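Local coordinates for putative cell surface protein, similar to internalin proteins (Listeria monocytogenes EGD-e, PDB 5KZS) that is of unknown function but resembles the internalins, the leucine-rich repeat surface proteins of Listeria, and may take part in contacts with host cells, at residues 5-19 with 63-75. Numbering follows the deposited sequence.
Sequences SDLYPLPAPIIDVFP and MQLLERAMFNNVN
Arg68 reaches from a 3-10 turn (65-68) to the end of the short helix 14-17 and ties the N-terminal cap of this internalin-like protein to the start of its leucine-rich repeat region. Its guanidinium meets two consecutive carbonyls edge-on at the C-terminal end of the helix, where a positive charge is probably welcome: Arg68 NE donates to Val17 O at 2.7 Å and Arg68 NH2 to Asp16 O at 2.9 Å, both acceptors lying near the guanidinium plane. A bend at chi3 (64°) turns the planar group back toward them. Pro19 covers one guanidinium face with CG, while Pro19 CD comes within 3.5 Å of Arg68 NE. The Tyr8 side chain runs alongside Arg68 in the same direction, its ring 51° from the guanidinium plane, with Tyr8 CD1 3.1 Å from Arg68 NH2. The backbone of Arg68 is held too, its O accepting a hydrogen bond from Tyr8 N, and Leu7 drapes CD2 against the peptide between Ala69 and Met70.

Deeper in, a chi1 of -59° sets CG of Phe18 beside its backbone N, and the outer ring atoms CE1 and CZ do the touching. Phe18 CZ lies 3.7 Å from Ala69 CB and meets CZ of Phe71, which arrives from the opposite direction, while CE1 touches Leu66 CD2. Val17 CG1 sits over the centre of the Phe18 ring. Helix 42-46 closes on this apolar cluster through Leu45 against Ala69, and strand 50-53 through Phe53 against Leu66. At the outer margin the carboxylates of Asp6 and Glu67 lie nearly coplanar, a closeness that could raise a pKa, with Asp6 OD2 only 2.9 Å from Glu67 OE1.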
# COMPACT_ATOMS: atom_id res chain seq x y z
N SER A 5 -19.13 -31.81 14.98
CA SER A 5 -18.85 -30.35 14.82
C SER A 5 -18.47 -30.00 13.37
O SER A 5 -17.61 -29.13 13.15
CB SER A 5 -17.74 -29.90 15.80
OG SER A 5 -16.49 -30.53 15.51
N ASP A 6 -19.16 -30.64 12.41
CA ASP A 6 -18.84 -30.63 10.96
C ASP A 6 -17.71 -31.56 10.55
O ASP A 6 -17.55 -31.81 9.35
CB ASP A 6 -18.53 -29.24 10.39
CG ASP A 6 -19.52 -28.17 10.81
OD1 ASP A 6 -20.66 -28.51 11.22
OD2 ASP A 6 -19.16 -26.97 10.71
N LEU A 7 -16.91 -32.07 11.50
CA LEU A 7 -15.70 -32.82 11.16
C LEU A 7 -16.04 -34.18 10.57
O LEU A 7 -16.69 -34.99 11.23
CB LEU A 7 -14.80 -33.01 12.40
CG LEU A 7 -13.99 -31.81 12.91
CD1 LEU A 7 -13.12 -32.23 14.09
CD2 LEU A 7 -13.14 -31.20 11.80
N TYR A 8 -15.59 -34.41 9.34
CA TYR A 8 -15.79 -35.69 8.65
C TYR A 8 -14.96 -36.74 9.37
O TYR A 8 -13.85 -36.44 9.82
CB TYR A 8 -15.36 -35.60 7.20
CG TYR A 8 -16.06 -36.56 6.30
CD1 TYR A 8 -17.27 -36.22 5.73
CD2 TYR A 8 -15.53 -37.81 6.01
CE1 TYR A 8 -17.94 -37.09 4.89
CE2 TYR A 8 -16.19 -38.70 5.17
CZ TYR A 8 -17.40 -38.33 4.61
OH TYR A 8 -18.10 -39.16 3.78
N PRO A 9 -15.48 -37.97 9.49
CA PRO A 9 -14.72 -38.94 10.26
C PRO A 9 -13.71 -39.65 9.37
O PRO A 9 -13.97 -39.91 8.19
CB PRO A 9 -15.80 -39.90 10.73
CG PRO A 9 -16.78 -39.92 9.61
CD PRO A 9 -16.75 -38.54 9.01
N LEU A 10 -12.56 -39.97 9.97
CA LEU A 10 -11.43 -40.50 9.24
C LEU A 10 -11.16 -41.91 9.73
O LEU A 10 -11.45 -42.21 10.88
CB LEU A 10 -10.22 -39.60 9.48
CG LEU A 10 -10.42 -38.13 9.09
CD1 LEU A 10 -9.20 -37.30 9.48
CD2 LEU A 10 -10.73 -37.97 7.60
N PRO A 11 -10.58 -42.78 8.90
CA PRO A 11 -10.05 -42.47 7.55
C PRO A 11 -11.11 -42.29 6.46
O PRO A 11 -12.20 -42.77 6.61
CB PRO A 11 -9.21 -43.71 7.22
CG PRO A 11 -9.05 -44.49 8.50
CD PRO A 11 -9.78 -43.80 9.60
N ALA A 12 -10.77 -41.61 5.37
CA ALA A 12 -11.68 -41.48 4.23
C ALA A 12 -11.02 -40.78 3.03
O ALA A 12 -10.01 -40.04 3.20
CB ALA A 12 -12.94 -40.72 4.64
N PRO A 13 -11.60 -40.96 1.82
CA PRO A 13 -11.06 -40.34 0.62
C PRO A 13 -11.00 -38.83 0.72
O PRO A 13 -11.81 -38.21 1.41
CB PRO A 13 -12.06 -40.72 -0.48
CG PRO A 13 -12.74 -41.92 0.04
CD PRO A 13 -12.85 -41.69 1.52
N ILE A 14 -10.05 -38.23 0.01
CA ILE A 14 -9.98 -36.78 -0.05
C ILE A 14 -11.29 -36.23 -0.63
O ILE A 14 -11.95 -35.44 0.03
CB ILE A 14 -8.72 -36.33 -0.82
CG1 ILE A 14 -7.51 -36.43 0.12
CG2 ILE A 14 -8.83 -34.90 -1.34
CD1 ILE A 14 -6.19 -36.53 -0.62
N ILE A 15 -11.69 -36.67 -1.82
CA ILE A 15 -12.91 -36.17 -2.48
C ILE A 15 -14.20 -36.25 -1.60
O ILE A 15 -15.15 -35.48 -1.79
CB ILE A 15 -13.11 -36.87 -3.86
CG1 ILE A 15 -14.18 -36.20 -4.74
CG2 ILE A 15 -13.50 -38.34 -3.67
CD1 ILE A 15 -13.81 -34.83 -5.23
N ASP A 16 -14.25 -37.18 -0.65
CA ASP A 16 -15.38 -37.29 0.28
C ASP A 16 -15.28 -36.33 1.46
O ASP A 16 -16.29 -35.81 1.92
CB ASP A 16 -15.51 -38.73 0.82
CG ASP A 16 -15.97 -39.73 -0.22
OD1 ASP A 16 -16.54 -39.34 -1.27
OD2 ASP A 16 -15.79 -40.93 0.03
N VAL A 17 -14.07 -36.12 1.99
CA VAL A 17 -13.84 -35.08 3.00
C VAL A 17 -14.04 -33.68 2.38
O VAL A 17 -14.64 -32.80 3.01
CB VAL A 17 -12.43 -35.20 3.64
CG1 VAL A 17 -12.14 -34.03 4.59
CG2 VAL A 17 -12.28 -36.52 4.39
N PHE A 18 -13.58 -33.49 1.15
CA PHE A 18 -13.58 -32.19 0.50
C PHE A 18 -14.37 -32.22 -0.82
O PHE A 18 -13.78 -32.08 -1.88
CB PHE A 18 -12.13 -31.75 0.25
CG PHE A 18 -11.28 -31.66 1.51
CD1 PHE A 18 -11.53 -30.67 2.46
CD2 PHE A 18 -10.22 -32.53 1.72
CE1 PHE A 18 -10.74 -30.57 3.61
CE2 PHE A 18 -9.43 -32.43 2.87
CZ PHE A 18 -9.69 -31.45 3.81
N PRO A 19 -15.71 -32.35 -0.77
CA PRO A 19 -16.58 -32.60 -1.94
C PRO A 19 -16.73 -31.52 -3.05
O PRO A 19 -17.84 -31.22 -3.48
CB PRO A 19 -17.93 -32.87 -1.28
CG PRO A 19 -17.89 -32.07 -0.02
CD PRO A 19 -16.50 -32.31 0.47
N MSE A 63 -14.74 -23.27 -0.58
CA MSE A 63 -13.63 -23.09 0.37
C MSE A 63 -14.04 -23.26 1.81
O MSE A 63 -13.20 -23.60 2.66
CB MSE A 63 -13.00 -21.72 0.12
CG MSE A 63 -11.67 -21.47 0.83
SE MSE A 63 -10.18 -22.44 -0.03
CE MSE A 63 -9.62 -20.93 -1.16
N GLN A 64 -15.33 -23.05 2.12
CA GLN A 64 -15.87 -23.35 3.46
C GLN A 64 -15.81 -24.83 3.83
O GLN A 64 -15.79 -25.16 5.01
CB GLN A 64 -17.31 -22.87 3.63
CG GLN A 64 -17.42 -21.40 3.96
CD GLN A 64 -18.86 -20.97 4.08
OE1 GLN A 64 -19.33 -20.17 3.28
NE2 GLN A 64 -19.57 -21.51 5.07
N LEU A 65 -15.76 -25.70 2.83
CA LEU A 65 -15.71 -27.14 3.10
C LEU A 65 -14.49 -27.51 3.94
O LEU A 65 -14.47 -28.56 4.57
CB LEU A 65 -15.77 -27.95 1.79
CG LEU A 65 -17.00 -27.71 0.89
CD1 LEU A 65 -16.78 -28.27 -0.51
CD2 LEU A 65 -18.25 -28.28 1.52
N LEU A 66 -13.49 -26.63 3.99
CA LEU A 66 -12.31 -26.79 4.85
C LEU A 66 -12.60 -26.97 6.34
O LEU A 66 -11.75 -27.51 7.06
CB LEU A 66 -11.35 -25.60 4.69
CG LEU A 66 -10.65 -25.44 3.35
CD1 LEU A 66 -9.97 -24.08 3.30
CD2 LEU A 66 -9.65 -26.56 3.13
N GLU A 67 -13.75 -26.53 6.83
CA GLU A 67 -14.07 -26.82 8.22
C GLU A 67 -14.58 -28.24 8.46
O GLU A 67 -14.98 -28.57 9.58
CB GLU A 67 -14.99 -25.76 8.83
CG GLU A 67 -16.43 -25.72 8.36
CD GLU A 67 -17.09 -24.43 8.79
OE1 GLU A 67 -17.94 -24.50 9.70
OE2 GLU A 67 -16.74 -23.36 8.25
N ARG A 68 -14.53 -29.09 7.43
CA ARG A 68 -14.77 -30.54 7.56
C ARG A 68 -13.51 -31.31 8.00
O ARG A 68 -13.60 -32.52 8.22
CB ARG A 68 -15.33 -31.13 6.25
CG ARG A 68 -16.70 -30.57 5.87
CD ARG A 68 -16.99 -30.64 4.38
NE ARG A 68 -17.05 -32.02 3.89
CZ ARG A 68 -18.09 -32.85 4.04
NH1 ARG A 68 -19.21 -32.46 4.67
NH2 ARG A 68 -18.03 -34.09 3.55
N ALA A 69 -12.35 -30.65 8.13
CA ALA A 69 -11.15 -31.31 8.65
C ALA A 69 -10.43 -30.44 9.64
O ALA A 69 -10.44 -29.24 9.48
CB ALA A 69 -10.21 -31.68 7.51
N MSE A 70 -9.80 -31.04 10.66
CA MSE A 70 -9.05 -30.29 11.68
C MSE A 70 -7.64 -30.12 11.22
O MSE A 70 -6.93 -31.11 10.99
CB MSE A 70 -9.07 -31.02 13.03
CG MSE A 70 -8.47 -30.24 14.20
SE MSE A 70 -9.31 -28.45 14.47
CE MSE A 70 -9.10 -28.24 16.42
N PHE A 71 -7.21 -28.87 11.06
CA PHE A 71 -5.83 -28.53 10.69
C PHE A 71 -5.10 -28.00 11.92
O PHE A 71 -4.98 -26.80 12.10
CB PHE A 71 -5.83 -27.49 9.57
CG PHE A 71 -6.44 -27.97 8.30
CD1 PHE A 71 -5.72 -28.79 7.43
CD2 PHE A 71 -7.74 -27.62 7.96
CE1 PHE A 71 -6.29 -29.25 6.24
CE2 PHE A 71 -8.31 -28.07 6.77
CZ PHE A 71 -7.58 -28.89 5.91
N ASN A 72 -4.62 -28.91 12.77
CA ASN A 72 -4.00 -28.55 14.05
C ASN A 72 -2.71 -27.72 13.94
O ASN A 72 -2.44 -26.88 14.81
CB ASN A 72 -3.67 -29.81 14.86
CG ASN A 72 -4.91 -30.48 15.44
OD1 ASN A 72 -5.75 -29.83 16.08
ND2 ASN A 72 -5.02 -31.79 15.25
N ASN A 73 -1.91 -27.97 12.91
CA ASN A 73 -0.56 -27.40 12.83
C ASN A 73 -0.31 -26.49 11.63
O ASN A 73 0.81 -25.99 11.47
CB ASN A 73 0.46 -28.54 12.89
CG ASN A 73 0.34 -29.35 14.18
OD1 ASN A 73 0.27 -28.79 15.27
ND2 ASN A 73 0.29 -30.66 14.04
N VAL A 74 -1.34 -26.25 10.81
CA VAL A 74 -1.23 -25.29 9.69
C VAL A 74 -1.05 -23.93 10.31
O VAL A 74 -1.83 -23.54 11.17
CB VAL A 74 -2.48 -25.28 8.77
CG1 VAL A 74 -2.43 -24.14 7.77
CG2 VAL A 74 -2.59 -26.58 8.02
N ASN A 75 -0.00 -23.22 9.91
CA ASN A 75 0.22 -21.84 10.34
C ASN A 75 0.27 -20.87 9.16
O ASN A 75 0.57 -19.70 9.36
CB ASN A 75 1.47 -21.72 11.23
CG ASN A 75 2.74 -22.17 10.52
OD1 ASN A 75 3.00 -21.78 9.38
ND2 ASN A 75 3.53 -23.01 11.18